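Local coordinates for spore germination protein GerM (Bacillus subtilis subsp. subtilis str. 168, PDB 6GZB) that is of unknown molecular function but affects both sporulation and germination, and carries two GerMN domains in tandem, at residues E134-I139 / G171-S176; I153-L158 / S176-R181; I185-A190 / P217-I222; A197-T202 / I222-K227; Y204-N209 / G246-F251. All blocks are in the same frame, centred on the assembly; numbering follows the deposited sequence.

Contact 1: residues E134-I139 / G171-S176; sequences EDEQKI and GGTPIS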
# COMPACT_ATOMS: atom_id res chain seq x y z
N GLU A 134 18.37 -1.17 10.15
CA GLU A 134 18.00 -0.83 8.78
C GLU A 134 16.52 -1.14 8.48
O GLU A 134 15.96 -0.60 7.54
CB GLU A 134 18.89 -1.62 7.81
CG GLU A 134 20.35 -1.20 7.83
CD GLU A 134 21.09 -1.61 9.10
OE1 GLU A 134 20.91 -2.76 9.57
OE2 GLU A 134 21.85 -0.78 9.64
N ASP A 135 15.92 -2.04 9.25
CA ASP A 135 14.54 -2.46 9.02
C ASP A 135 13.52 -1.71 9.89
O ASP A 135 12.33 -1.99 9.82
CB ASP A 135 14.41 -3.96 9.26
CG ASP A 135 15.09 -4.80 8.18
OD1 ASP A 135 15.25 -4.29 7.04
OD2 ASP A 135 15.48 -5.94 8.47
N GLU A 136 13.99 -0.76 10.68
CA GLU A 136 13.16 -0.16 11.73
C GLU A 136 11.85 0.44 11.19
O GLU A 136 10.77 0.14 11.68
CB GLU A 136 13.94 0.91 12.47
CG GLU A 136 13.26 1.41 13.72
CD GLU A 136 14.24 1.98 14.72
OE1 GLU A 136 14.58 3.18 14.61
OE2 GLU A 136 14.66 1.22 15.61
N GLN A 137 11.97 1.28 10.17
CA GLN A 137 10.79 1.91 9.57
C GLN A 137 9.92 0.89 8.85
O GLN A 137 8.71 1.01 8.85
CB GLN A 137 11.20 3.01 8.59
CG GLN A 137 11.61 4.32 9.23
CD GLN A 137 11.13 5.51 8.44
OE1 GLN A 137 10.03 6.02 8.65
NE2 GLN A 137 11.94 5.94 7.48
N LYS A 138 10.54 -0.11 8.25
CA LYS A 138 9.79 -1.17 7.57
C LYS A 138 8.85 -1.86 8.53
O LYS A 138 7.69 -2.11 8.20
CB LYS A 138 10.75 -2.20 6.97
CG LYS A 138 11.70 -1.64 5.92
CD LYS A 138 12.60 -2.73 5.35
CE LYS A 138 13.88 -2.14 4.78
NZ LYS A 138 13.64 -1.15 3.71
N ILE A 139 9.36 -2.19 9.71
CA ILE A 139 8.57 -2.89 10.72
C ILE A 139 7.35 -2.07 11.15
O ILE A 139 6.24 -2.59 11.22
CB ILE A 139 9.45 -3.26 11.93
CG1 ILE A 139 10.37 -4.41 11.55
CG2 ILE A 139 8.59 -3.63 13.13
CD1 ILE A 139 11.59 -4.53 12.45
N GLY A 171 16.76 1.98 17.01
CA GLY A 171 17.33 3.16 16.36
C GLY A 171 16.62 4.46 16.72
O GLY A 171 17.02 5.52 16.26
N GLY A 172 15.55 4.38 17.48
CA GLY A 172 14.92 5.59 18.03
C GLY A 172 13.97 6.30 17.08
O GLY A 172 13.58 7.44 17.34
N THR A 173 13.56 5.65 16.00
CA THR A 173 12.58 6.23 15.09
C THR A 173 11.31 6.59 15.85
O THR A 173 10.70 5.74 16.48
CB THR A 173 12.21 5.25 13.96
OG1 THR A 173 13.40 4.88 13.25
CG2 THR A 173 11.21 5.89 12.99
N PRO A 174 10.91 7.87 15.78
CA PRO A 174 9.71 8.31 16.49
C PRO A 174 8.45 7.66 15.96
O PRO A 174 8.32 7.46 14.76
CB PRO A 174 9.68 9.82 16.23
CG PRO A 174 11.10 10.18 15.95
CD PRO A 174 11.67 9.00 15.23
N ILE A 175 7.54 7.33 16.86
CA ILE A 175 6.20 6.91 16.51
C ILE A 175 5.19 7.88 17.12
O ILE A 175 5.21 8.12 18.32
CB ILE A 175 5.88 5.53 17.08
CG1 ILE A 175 6.95 4.51 16.69
CG2 ILE A 175 4.50 5.08 16.64
CD1 ILE A 175 6.99 3.32 17.62
N SER A 176 4.31 8.43 16.29
CA SER A 176 3.30 9.37 16.76
C SER A 176 2.12 8.66 17.43
O SER A 176 1.92 7.45 17.26
CB SER A 176 2.81 10.23 15.59
OG SER A 176 2.36 9.42 14.51
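Glu136 takes three hydrogen bonds from the loop 171-176 on the two oxygens of its carboxylate. The hydroxyl Thr173 OG1 donates to Glu136 OE1 at a modelled 2.5 Å, shorter than such bonds usually are. The same oxygen is also met by the backbone N of Thr173, at 3.0 Å from Thr173 N to Glu136 OE1, but this donor stands 49° out of the carboxylate plane. On the other oxygen, Gly171 N reaches Glu136 OE2 at 2.6 Å on its syn lone pair, the side facing OE1. Tyr131, through its hydroxyl, is a further partner of OE2. Gly171 lacks the side chain that would otherwise press on OE1.

A first torsion that sets CG opposite the backbone N (chi1 -170°), and an extended chain beyond it, carry the carboxylate out to the loop; the Thr173 side chain runs antiparallel alongside it. With an alanine in place of Glu136, the N-H groups of Gly171 and Thr173 and the Thr173 hydroxyl would probably lose their common acceptor, and the hydroxyl of Tyr131 its partner, weakening the hold on 171-173. Packing is slight: Gln137 CG comes 4.1 Å from Thr173 CG2, one side chain lying crosswise to the other. Met168 and Val170 also touch Glu136, a buried residue in an otherwise surface contact.

Side-chain-to-main-chain bonding of this kind fixes a loop to a helix start: a glutamate in the first turn of helix 136-147 binds the N-H groups of Gly171 and Thr173, passing over that of Gly172, in the long connection between strand 163-164 and strand 198-208.

Contact 2: residues I153-L158 / S176-R181; sequences IDKVKL and SDDLSR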
# COMPACT_ATOMS: atom_id res chain seq x y z
N ILE A 153 -10.14 -1.17 12.28
CA ILE A 153 -8.88 -0.55 12.68
C ILE A 153 -8.44 0.52 11.68
O ILE A 153 -8.21 0.22 10.50
CB ILE A 153 -7.76 -1.60 12.82
CG1 ILE A 153 -8.18 -2.69 13.80
CG2 ILE A 153 -6.48 -0.95 13.31
CD1 ILE A 153 -7.29 -3.92 13.76
N ASP A 154 -8.30 1.76 12.14
CA ASP A 154 -7.69 2.79 11.30
C ASP A 154 -6.53 3.52 11.96
O ASP A 154 -5.90 4.35 11.33
CB ASP A 154 -8.74 3.79 10.81
CG ASP A 154 -9.66 4.25 11.92
OD1 ASP A 154 -9.17 4.46 13.05
OD2 ASP A 154 -10.88 4.37 11.66
N LYS A 155 -6.22 3.16 13.20
CA LYS A 155 -5.09 3.74 13.92
C LYS A 155 -4.41 2.67 14.74
O LYS A 155 -5.05 1.71 15.17
CB LYS A 155 -5.56 4.85 14.87
CG LYS A 155 -6.09 6.10 14.20
CD LYS A 155 -6.61 7.10 15.23
CE LYS A 155 -7.74 6.52 16.07
NZ LYS A 155 -9.05 6.61 15.38
N VAL A 156 -3.13 2.86 15.02
CA VAL A 156 -2.34 1.81 15.64
C VAL A 156 -1.46 2.38 16.75
O VAL A 156 -0.87 3.45 16.60
CB VAL A 156 -1.45 1.09 14.60
CG1 VAL A 156 -0.49 0.13 15.28
CG2 VAL A 156 -2.32 0.34 13.59
N LYS A 157 -1.39 1.66 17.86
CA LYS A 157 -0.46 1.97 18.93
C LYS A 157 0.38 0.73 19.21
O LYS A 157 -0.13 -0.39 19.19
CB LYS A 157 -1.21 2.37 20.20
CG LYS A 157 -1.81 3.77 20.16
CD LYS A 157 -2.47 4.10 21.49
CE LYS A 157 -3.36 5.33 21.41
NZ LYS A 157 -2.60 6.56 21.07
N LEU A 158 1.66 0.95 19.47
CA LEU A 158 2.60 -0.16 19.64
C LEU A 158 3.03 -0.25 21.10
O LEU A 158 3.28 0.76 21.74
CB LEU A 158 3.82 0.07 18.75
CG LEU A 158 3.84 -0.49 17.32
CD1 LEU A 158 2.46 -0.81 16.77
CD2 LEU A 158 4.56 0.46 16.38
N SER A 176 4.31 8.43 16.29
CA SER A 176 3.30 9.37 16.76
C SER A 176 2.12 8.66 17.43
O SER A 176 1.92 7.45 17.26
CB SER A 176 2.81 10.23 15.59
OG SER A 176 2.36 9.42 14.51
N ASP A 177 1.41 9.40 18.29
CA ASP A 177 0.27 8.83 19.02
C ASP A 177 -0.78 8.33 18.03
O ASP A 177 -1.41 7.30 18.25
CB ASP A 177 -0.35 9.89 19.93
CG ASP A 177 0.49 10.16 21.17
OD1 ASP A 177 1.72 9.96 21.10
OD2 ASP A 177 -0.07 10.61 22.20
N ASP A 178 -0.99 9.11 16.98
CA ASP A 178 -1.86 8.74 15.89
C ASP A 178 -1.01 8.11 14.78
O ASP A 178 -0.26 8.80 14.10
CB ASP A 178 -2.58 9.98 15.36
CG ASP A 178 -3.60 9.64 14.27
OD1 ASP A 178 -3.22 8.98 13.28
OD2 ASP A 178 -4.78 10.00 14.44
N LEU A 179 -1.11 6.79 14.64
CA LEU A 179 -0.29 6.04 13.67
C LEU A 179 -1.20 5.35 12.67
O LEU A 179 -2.01 4.50 13.06
CB LEU A 179 0.55 5.00 14.39
CG LEU A 179 1.95 4.65 13.88
CD1 LEU A 179 2.37 3.29 14.41
CD2 LEU A 179 2.03 4.67 12.37
N SER A 180 -1.07 5.69 11.39
CA SER A 180 -1.97 5.18 10.37
C SER A 180 -1.29 5.12 9.00
O SER A 180 -0.10 5.43 8.87
CB SER A 180 -3.21 6.07 10.28
OG SER A 180 -2.93 7.25 9.55
N ARG A 181 -2.06 4.73 7.98
CA ARG A 181 -1.55 4.66 6.62
C ARG A 181 -1.13 6.02 6.11
O ARG A 181 -0.34 6.12 5.18
CB ARG A 181 -2.58 4.03 5.67
CG ARG A 181 -2.82 2.56 5.94
CD ARG A 181 -3.56 1.83 4.82
NE ARG A 181 -3.63 0.40 5.10
CZ ARG A 181 -3.95 -0.55 4.23
NH1 ARG A 181 -4.24 -0.24 2.97
NH2 ARG A 181 -3.97 -1.81 4.61
O HOH W 1 -4.97 3.92 8.15
O HOH W 2 0.96 5.11 18.02
O HOH W 3 -2.59 5.53 16.66
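Leu179 lies across Val156 and Leu158. Its methyl Leu179 CD1 is 4.1 Å from Leu158 CD2, and on the other residue Leu179 CD1 is 4.3 Å from Val156 CG1. The two leucine side chains cross at about a right angle, and Val140 and Thr144 of helix 136-147 also touch Leu179, which places it between strand and helix. Its backbone is fixed to strand 155-160 by one direct bond, Val156 N to Leu179 O at 2.8 Å, in the carbonyl plane but bent to 132° at the hydrogen. Lys155 CA also leans on that oxygen through a CA-H...O contact of 3.3 Å to Leu179 O.

On the other side of the same residue pair, water 3 accepts from Leu179 N and donates to the carbonyl oxygens of Val156 and Asp177. Lys157, bent at its last torsion (chi4 -62°), brings its amino group back so that NZ donates to Asp177 O at 3.1 Å. The Lys155 chain runs past Asp178, its CD 3.5 Å from Asp178 OD2, before Lys155 NZ turns to Asp154 OD1 in a salt bridge of 3.2 Å and to the carbonyl of Asp117.

Chemically the contact has two sides: toward the helix it is apolar, while the backbone polar groups of the loop are met by a single direct backbone bond to the strand, by water 3 in the return position between the same two residues, and by a lysine.

Contact 3: residues I185-A190 / P217-I222; sequences INLETA and PVTKRI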
# COMPACT_ATOMS: atom_id res chain seq x y z
N ILE A 185 4.50 5.07 3.54
CA ILE A 185 5.10 3.76 3.38
C ILE A 185 6.17 3.85 2.31
O ILE A 185 6.01 4.59 1.34
CB ILE A 185 4.02 2.71 3.00
CG1 ILE A 185 4.63 1.31 2.95
CG2 ILE A 185 3.36 3.05 1.67
CD1 ILE A 185 3.59 0.21 3.05
N ASN A 186 7.30 3.18 2.52
CA ASN A 186 8.42 3.23 1.58
C ASN A 186 8.74 4.67 1.18
O ASN A 186 8.74 5.01 -0.01
CB ASN A 186 8.10 2.43 0.32
CG ASN A 186 7.84 0.97 0.60
OD1 ASN A 186 6.89 0.38 0.08
ND2 ASN A 186 8.68 0.38 1.43
N LEU A 187 8.97 5.53 2.17
CA LEU A 187 9.13 6.97 1.91
C LEU A 187 10.26 7.24 0.93
O LEU A 187 11.38 6.78 1.14
CB LEU A 187 9.42 7.71 3.22
CG LEU A 187 8.41 7.51 4.36
CD1 LEU A 187 8.87 8.26 5.60
CD2 LEU A 187 7.00 7.93 3.97
N GLU A 188 10.00 8.04 -0.10
CA GLU A 188 11.07 8.50 -0.98
C GLU A 188 11.91 9.53 -0.25
O GLU A 188 11.42 10.59 0.11
CB GLU A 188 10.50 9.13 -2.25
CG GLU A 188 10.27 8.13 -3.37
CD GLU A 188 9.83 8.78 -4.66
OE1 GLU A 188 9.64 8.05 -5.66
OE2 GLU A 188 9.60 10.01 -4.65
N THR A 189 13.18 9.20 -0.03
CA THR A 189 14.09 10.07 0.73
C THR A 189 15.33 10.46 -0.07
O THR A 189 16.25 11.05 0.48
CB THR A 189 14.57 9.38 2.01
OG1 THR A 189 15.14 8.10 1.68
CG2 THR A 189 13.42 9.19 2.99
N ALA A 190 15.39 10.10 -1.35
CA ALA A 190 16.54 10.47 -2.17
C ALA A 190 16.49 11.96 -2.46
O ALA A 190 15.43 12.51 -2.73
CB ALA A 190 16.56 9.68 -3.46
N PRO A 217 3.47 0.38 -3.03
CA PRO A 217 3.07 1.74 -2.67
C PRO A 217 4.29 2.53 -2.22
O PRO A 217 5.12 2.01 -1.48
CB PRO A 217 2.11 1.51 -1.50
CG PRO A 217 2.60 0.27 -0.85
CD PRO A 217 3.23 -0.57 -1.93
N VAL A 218 4.42 3.76 -2.71
CA VAL A 218 5.54 4.62 -2.37
C VAL A 218 4.99 6.01 -2.03
O VAL A 218 4.22 6.59 -2.80
CB VAL A 218 6.52 4.74 -3.55
CG1 VAL A 218 7.57 5.79 -3.28
CG2 VAL A 218 7.18 3.39 -3.83
N THR A 219 5.38 6.53 -0.88
CA THR A 219 4.98 7.89 -0.49
C THR A 219 5.91 8.93 -1.12
O THR A 219 7.10 8.97 -0.83
CB THR A 219 4.99 8.06 1.03
OG1 THR A 219 4.14 7.08 1.63
CG2 THR A 219 4.50 9.45 1.40
N LYS A 220 5.36 9.73 -2.02
CA LYS A 220 6.11 10.78 -2.69
C LYS A 220 5.81 12.13 -2.05
O LYS A 220 4.86 12.27 -1.28
CB LYS A 220 5.73 10.81 -4.17
CG LYS A 220 5.87 9.45 -4.84
CD LYS A 220 5.89 9.59 -6.34
CE LYS A 220 7.28 9.97 -6.83
NZ LYS A 220 7.47 9.61 -8.25
N ARG A 221 6.64 13.12 -2.37
CA ARG A 221 6.40 14.49 -1.93
C ARG A 221 5.74 15.27 -3.06
O ARG A 221 6.29 15.35 -4.15
CB ARG A 221 7.71 15.17 -1.53
CG ARG A 221 8.49 14.50 -0.42
CD ARG A 221 7.63 14.16 0.80
NE ARG A 221 7.06 15.34 1.45
CZ ARG A 221 6.55 15.35 2.68
NH1 ARG A 221 6.54 14.24 3.41
NH2 ARG A 221 6.04 16.47 3.18
N ILE A 222 4.57 15.82 -2.81
CA ILE A 222 3.87 16.63 -3.79
C ILE A 222 3.93 18.11 -3.39
O ILE A 222 3.69 18.45 -2.23
CB ILE A 222 2.38 16.23 -3.88
CG1 ILE A 222 2.22 14.71 -4.03
CG2 ILE A 222 1.68 16.97 -5.00
CD1 ILE A 222 2.87 14.14 -5.27
O HOH W 4 8.53 11.00 0.43
O HOH W 5 8.97 12.41 -3.70
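Glu188 reaches over strand 213-223 toward Lys220, starting from CB, which lies 3.7 Å from Thr219 O. Its first torsion (chi1 -88°) and an extended chain carry it over Val218 and on toward the lysine: Glu188 CG rests on the CG1 methyl of Val218 at 3.6 Å. CD then faces the Lys220 methylene CE. At the tip Glu188 OE1 and Lys220 NZ form a long salt bridge of 3.7 Å, while OE2 accepts a hydrogen bond from water 5, which in turn accepts the N-H of Arg221. Lys220 NZ has closer company in the hydroxyl of Tyr205 and in Glu236 of helix 229-239.

Behind this side chain the backbones meet. Glu188 N gives a nearly straight bond of 3.1 Å to Thr219 O (175° at the hydrogen), and water 4 joins the same oxygen to Glu188 O. Thr219 N donates to Ile185 O, and Thr219 OG1 accepts from Ile185 N at 2.8 Å. Leu187 lies beside Thr219, pointing the same way, with Leu187 CD2 3.6 Å from Thr219 CB. Farther along, Ile185 CG2 packs on Pro217 CB at 3.7 Å.

The hold of the connection 185-190 on the strand edge thus probably rests more on backbone bonds, the Thr219 hydroxyl and apolar cover than on charge. The ion pair is long and its lysine has nearer partners, consistent with a secondary role.

Contact 4: residues A197-T202 / I222-K227; sequences ATHPLT and IDNSEK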
# COMPACT_ATOMS: atom_id res chain seq x y z
N ALA A 197 7.29 22.56 2.12
CA ALA A 197 6.70 23.00 0.86
C ALA A 197 5.99 21.86 0.14
O ALA A 197 5.49 22.06 -0.96
CB ALA A 197 7.76 23.58 -0.04
N THR A 198 5.98 20.67 0.73
CA THR A 198 5.39 19.50 0.07
C THR A 198 4.52 18.72 1.04
O THR A 198 4.64 18.88 2.26
CB THR A 198 6.47 18.56 -0.48
OG1 THR A 198 7.26 18.05 0.59
CG2 THR A 198 7.36 19.26 -1.48
N HIS A 199 3.67 17.87 0.49
CA HIS A 199 2.87 16.97 1.32
C HIS A 199 2.98 15.55 0.77
O HIS A 199 3.25 15.36 -0.41
CB HIS A 199 1.40 17.43 1.35
CG HIS A 199 0.81 17.66 -0.00
ND1 HIS A 199 -0.05 16.76 -0.60
CD2 HIS A 199 0.97 18.67 -0.88
CE1 HIS A 199 -0.42 17.23 -1.79
NE2 HIS A 199 0.20 18.38 -1.99
N PRO A 200 2.80 14.56 1.65
CA PRO A 200 2.96 13.16 1.26
C PRO A 200 1.78 12.68 0.44
O PRO A 200 0.64 13.06 0.70
CB PRO A 200 3.01 12.43 2.61
CG PRO A 200 2.17 13.28 3.50
CD PRO A 200 2.46 14.70 3.07
N LEU A 201 2.06 11.81 -0.53
CA LEU A 201 1.00 11.16 -1.29
C LEU A 201 1.50 9.79 -1.73
O LEU A 201 2.59 9.66 -2.29
CB LEU A 201 0.64 11.99 -2.52
CG LEU A 201 -0.64 11.58 -3.24
CD1 LEU A 201 -1.86 11.94 -2.40
CD2 LEU A 201 -0.72 12.20 -4.63
N THR A 202 0.69 8.77 -1.47
CA THR A 202 1.05 7.41 -1.80
C THR A 202 0.65 7.08 -3.22
O THR A 202 -0.47 7.39 -3.66
CB THR A 202 0.40 6.43 -0.83
OG1 THR A 202 1.01 6.61 0.45
CG2 THR A 202 0.60 4.98 -1.28
N ILE A 222 4.57 15.82 -2.81
CA ILE A 222 3.87 16.63 -3.79
C ILE A 222 3.93 18.11 -3.39
O ILE A 222 3.69 18.45 -2.23
CB ILE A 222 2.38 16.23 -3.88
CG1 ILE A 222 2.22 14.71 -4.03
CG2 ILE A 222 1.68 16.97 -5.00
CD1 ILE A 222 2.87 14.14 -5.27
N ASP A 223 4.20 18.99 -4.35
CA ASP A 223 4.23 20.43 -4.11
C ASP A 223 2.90 20.91 -3.54
O ASP A 223 1.84 20.54 -4.02
CB ASP A 223 4.54 21.20 -5.39
CG ASP A 223 6.03 21.21 -5.71
OD1 ASP A 223 6.84 21.11 -4.77
OD2 ASP A 223 6.38 21.32 -6.91
N ASN A 224 2.98 21.74 -2.50
CA ASN A 224 1.79 22.19 -1.80
C ASN A 224 0.94 23.13 -2.66
O ASN A 224 -0.24 23.33 -2.40
CB ASN A 224 2.18 22.88 -0.49
CG ASN A 224 2.52 21.89 0.59
OD1 ASN A 224 2.29 20.69 0.42
ND2 ASN A 224 3.03 22.37 1.72
N SER A 225 1.54 23.68 -3.70
CA SER A 225 0.78 24.48 -4.66
C SER A 225 -0.22 23.64 -5.44
O SER A 225 -1.23 24.17 -5.91
CB SER A 225 1.72 25.19 -5.62
OG SER A 225 2.52 24.25 -6.31
N GLU A 226 -0.01 22.33 -5.52
CA GLU A 226 -1.03 21.41 -6.03
C GLU A 226 -2.08 21.09 -4.97
O GLU A 226 -1.80 20.40 -3.98
CB GLU A 226 -0.42 20.10 -6.55
CG GLU A 226 -0.37 19.99 -8.06
CD GLU A 226 -1.73 19.72 -8.71
OE1 GLU A 226 -1.71 19.34 -9.90
OE2 GLU A 226 -2.80 19.88 -8.07
N LYS A 227 -3.30 21.55 -5.21
CA LYS A 227 -4.41 21.32 -4.30
C LYS A 227 -5.29 20.15 -4.75
O LYS A 227 -6.17 19.71 -4.01
CB LYS A 227 -5.26 22.59 -4.20
CG LYS A 227 -4.84 23.55 -3.09
CD LYS A 227 -3.37 23.89 -3.15
CE LYS A 227 -3.05 25.11 -2.29
NZ LYS A 227 -2.23 24.78 -1.10
O HOH W 6 3.44 20.38 3.92
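Ala197 opens the pairing at the outer ends of the beta hairpin formed by strands 198-208 and 213-223: its O accepts from Asn224 N at 3.0 Å. Asn224 belongs to a type I turn, Asp223 to Glu226, by which the second strand leaves the sheet. Thr198 faces Asp223 as an antiparallel non-hydrogen-bonded pair, and its CA sits 3.0 Å from Ile222 O in a CA-H...O contact. Water 6 bridges Thr198 O to Asn224 ND2, and Thr198 OG1 is held by Arg221.

His199 and Ile222 form the hydrogen-bonded pair, with His199 N to Ile222 O and Ile222 N to His199 O both 2.8 Å. The histidine CG stands between the backbone N and the carbonyl carbon (chi1 51°), which swings the ring over the neighbouring strand. One ring face covers Ile222, whose CB makes a CH-pi contact 3.8 Å from the centroid, 23° off the normal. From the rim His199 NE2 gives two weak hydrogen bonds, 3.4 Å to Asp223 O and 3.5 Å to Glu226 O, so the ring reaches these two carbonyls of the turn only loosely. A serine in place of His199 would probably uncover Ile222 CB and leave both turn carbonyls without this donor.

Beyond Pro200, Leu201 points toward the partner strand. There Leu201 CB is pressed to 3.5 Å from Ile222 CG1, closer than two carbons normally sit.

Contact 5: residues Y204-N209 / G246-F251; sequences YYLAEN and GLLTDF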
# COMPACT_ATOMS: atom_id res chain seq x y z
N TYR A 204 1.20 3.96 -6.32
CA TYR A 204 1.57 2.57 -6.56
C TYR A 204 2.34 2.41 -7.86
O TYR A 204 1.90 2.87 -8.92
CB TYR A 204 0.33 1.68 -6.59
CG TYR A 204 -0.21 1.34 -5.22
CD1 TYR A 204 -1.07 2.21 -4.56
CD2 TYR A 204 0.10 0.15 -4.62
CE1 TYR A 204 -1.60 1.87 -3.32
CE2 TYR A 204 -0.41 -0.20 -3.39
CZ TYR A 204 -1.24 0.68 -2.73
OH TYR A 204 -1.75 0.33 -1.49
N TYR A 205 3.49 1.77 -7.77
CA TYR A 205 4.26 1.42 -8.95
C TYR A 205 4.32 -0.08 -9.09
O TYR A 205 3.91 -0.82 -8.21
CB TYR A 205 5.66 2.01 -8.87
CG TYR A 205 5.68 3.51 -8.84
CD1 TYR A 205 5.41 4.24 -9.99
CD2 TYR A 205 5.94 4.21 -7.67
CE1 TYR A 205 5.44 5.63 -9.97
CE2 TYR A 205 5.93 5.59 -7.63
CZ TYR A 205 5.71 6.29 -8.79
OH TYR A 205 5.70 7.66 -8.74
N LEU A 206 4.86 -0.52 -10.23
CA LEU A 206 4.84 -1.93 -10.59
C LEU A 206 6.21 -2.54 -10.34
O LEU A 206 7.24 -1.88 -10.48
CB LEU A 206 4.45 -2.04 -12.06
CG LEU A 206 4.25 -3.42 -12.68
CD1 LEU A 206 3.02 -4.11 -12.13
CD2 LEU A 206 4.15 -3.29 -14.19
N ALA A 207 6.22 -3.72 -9.73
CA ALA A 207 7.43 -4.51 -9.60
C ALA A 207 7.13 -5.92 -10.11
O ALA A 207 5.98 -6.26 -10.36
CB ALA A 207 7.89 -4.56 -8.16
N GLU A 208 8.16 -6.74 -10.26
CA GLU A 208 7.91 -8.12 -10.61
C GLU A 208 9.06 -9.01 -10.22
O GLU A 208 10.20 -8.57 -10.09
CB GLU A 208 7.61 -8.27 -12.10
CG GLU A 208 8.73 -7.87 -13.02
CD GLU A 208 8.63 -8.56 -14.37
OE1 GLU A 208 7.48 -8.80 -14.82
OE2 GLU A 208 9.68 -8.89 -14.95
N ASN A 209 8.73 -10.26 -9.96
CA ASN A 209 9.74 -11.29 -9.77
C ASN A 209 9.40 -12.50 -10.64
O ASN A 209 8.55 -12.43 -11.53
CB ASN A 209 9.82 -11.68 -8.29
CG ASN A 209 8.49 -12.10 -7.71
OD1 ASN A 209 7.55 -12.46 -8.44
ND2 ASN A 209 8.39 -12.06 -6.39
N GLY A 246 14.18 -0.54 -8.75
CA GLY A 246 13.60 -1.85 -8.74
C GLY A 246 12.14 -1.79 -9.11
O GLY A 246 11.46 -2.75 -9.02
N LEU A 247 11.67 -0.63 -9.54
CA LEU A 247 10.30 -0.42 -9.92
C LEU A 247 10.14 0.06 -11.34
O LEU A 247 11.03 0.57 -11.94
CB LEU A 247 9.66 0.61 -9.01
CG LEU A 247 9.64 0.40 -7.52
CD1 LEU A 247 9.16 1.62 -6.76
CD2 LEU A 247 8.88 -0.85 -7.14
N LEU A 248 8.95 -0.10 -11.86
CA LEU A 248 8.64 0.38 -13.19
C LEU A 248 7.26 0.98 -13.24
O LEU A 248 6.51 0.89 -12.31
CB LEU A 248 8.74 -0.75 -14.17
CG LEU A 248 8.66 -2.13 -13.54
CD1 LEU A 248 8.08 -3.03 -14.58
CD2 LEU A 248 9.97 -2.71 -13.07
N THR A 249 6.96 1.64 -14.33
CA THR A 249 5.64 2.21 -14.57
C THR A 249 5.23 1.72 -15.95
O THR A 249 6.07 1.57 -16.80
CB THR A 249 5.61 3.76 -14.54
OG1 THR A 249 4.30 4.22 -14.25
CG2 THR A 249 6.00 4.32 -15.82
N ASP A 250 3.96 1.42 -16.14
CA ASP A 250 3.54 1.03 -17.45
C ASP A 250 2.92 2.23 -18.13
O ASP A 250 2.40 2.12 -19.19
CB ASP A 250 2.59 -0.16 -17.43
CG ASP A 250 2.51 -0.88 -18.79
OD1 ASP A 250 3.54 -1.03 -19.46
OD2 ASP A 250 1.43 -1.30 -19.20
N PHE A 251 3.00 3.39 -17.50
CA PHE A 251 2.47 4.62 -18.08
C PHE A 251 3.43 5.18 -19.11
O PHE A 251 4.64 5.15 -18.92
CB PHE A 251 2.27 5.69 -17.00
CG PHE A 251 1.03 5.50 -16.19
CD1 PHE A 251 0.93 4.47 -15.28
CD2 PHE A 251 0.01 6.42 -16.27
CE1 PHE A 251 -0.20 4.32 -14.50
CE2 PHE A 251 -1.14 6.26 -15.52
CZ PHE A 251 -1.24 5.21 -14.62
O HOH W 7 10.49 -5.24 -9.90
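Leu247 lies on one face of strand 198-208, its two methyls meeting two residues of that face: Leu247 CD1 is 4.1 Å from Tyr205 CB, and Leu247 CD2 is 4.0 Å from Ala207 CB. Tyr64 and Pro241 cover Leu247 further. Leu206 and Leu248 make a second apolar pair, CD2 of Leu206 being 4.0 Å from CD1 of Leu248. Leu206 CG stands opposite its own backbone N (chi1 -175°), and Glu290 of helix 289-299 touches this side chain as well.

Between the apolar groups the backbones form a single antiparallel hydrogen-bonded bridge. Leu206 N donates to Leu248 O at 3.0 Å, and Leu248 N returns a bond of 2.8 Å to Leu206 O. That last oxygen also receives a CA-H...O contact, Leu206 O lying 3.4 Å from Leu247 CA.

At the edges the contact turns polar. Thr249 OG1 lies near the plane of the Tyr205 ring, at its edge, and its hydroxyl is bonded to Leu237 O. Past Ala207 direct pairing ends, and water 7 fills in, accepting from Glu208 N and donating 2.8 Å to Gly246 O.

Tyr205 and Ala207 bond by their backbones to strand 213-223, whereas Leu206 finds its partner on the edge away from that strand. There a loop takes the place of a regular strand, joined by two backbone bonds and leucine packing.

Overall arrangement
The five contacts fall into two successive groups along the chain, interleaved within each. Contacts 1 and 2, with centres about 14 Å apart, share Ser176 and join helix 136-147 and strand 155-160 to the connection that follows strand 163-164. Contacts 3, 4 and 5 come later and gather on the hairpin of strands 198-208 and 213-223. Contacts 3 and 4 share Ile222, their centres about 12 Å apart, while contacts 4 and 5 use two ends of one strand, their centres about 22 Å apart. Contact 3 is the link, since its loop continues from contact 2 and its Leu187 touches Gln137 of contact 1. The inter-domain connection is therefore bound to both halves, consistent with the tandem GerMN domains packing as one compact unit.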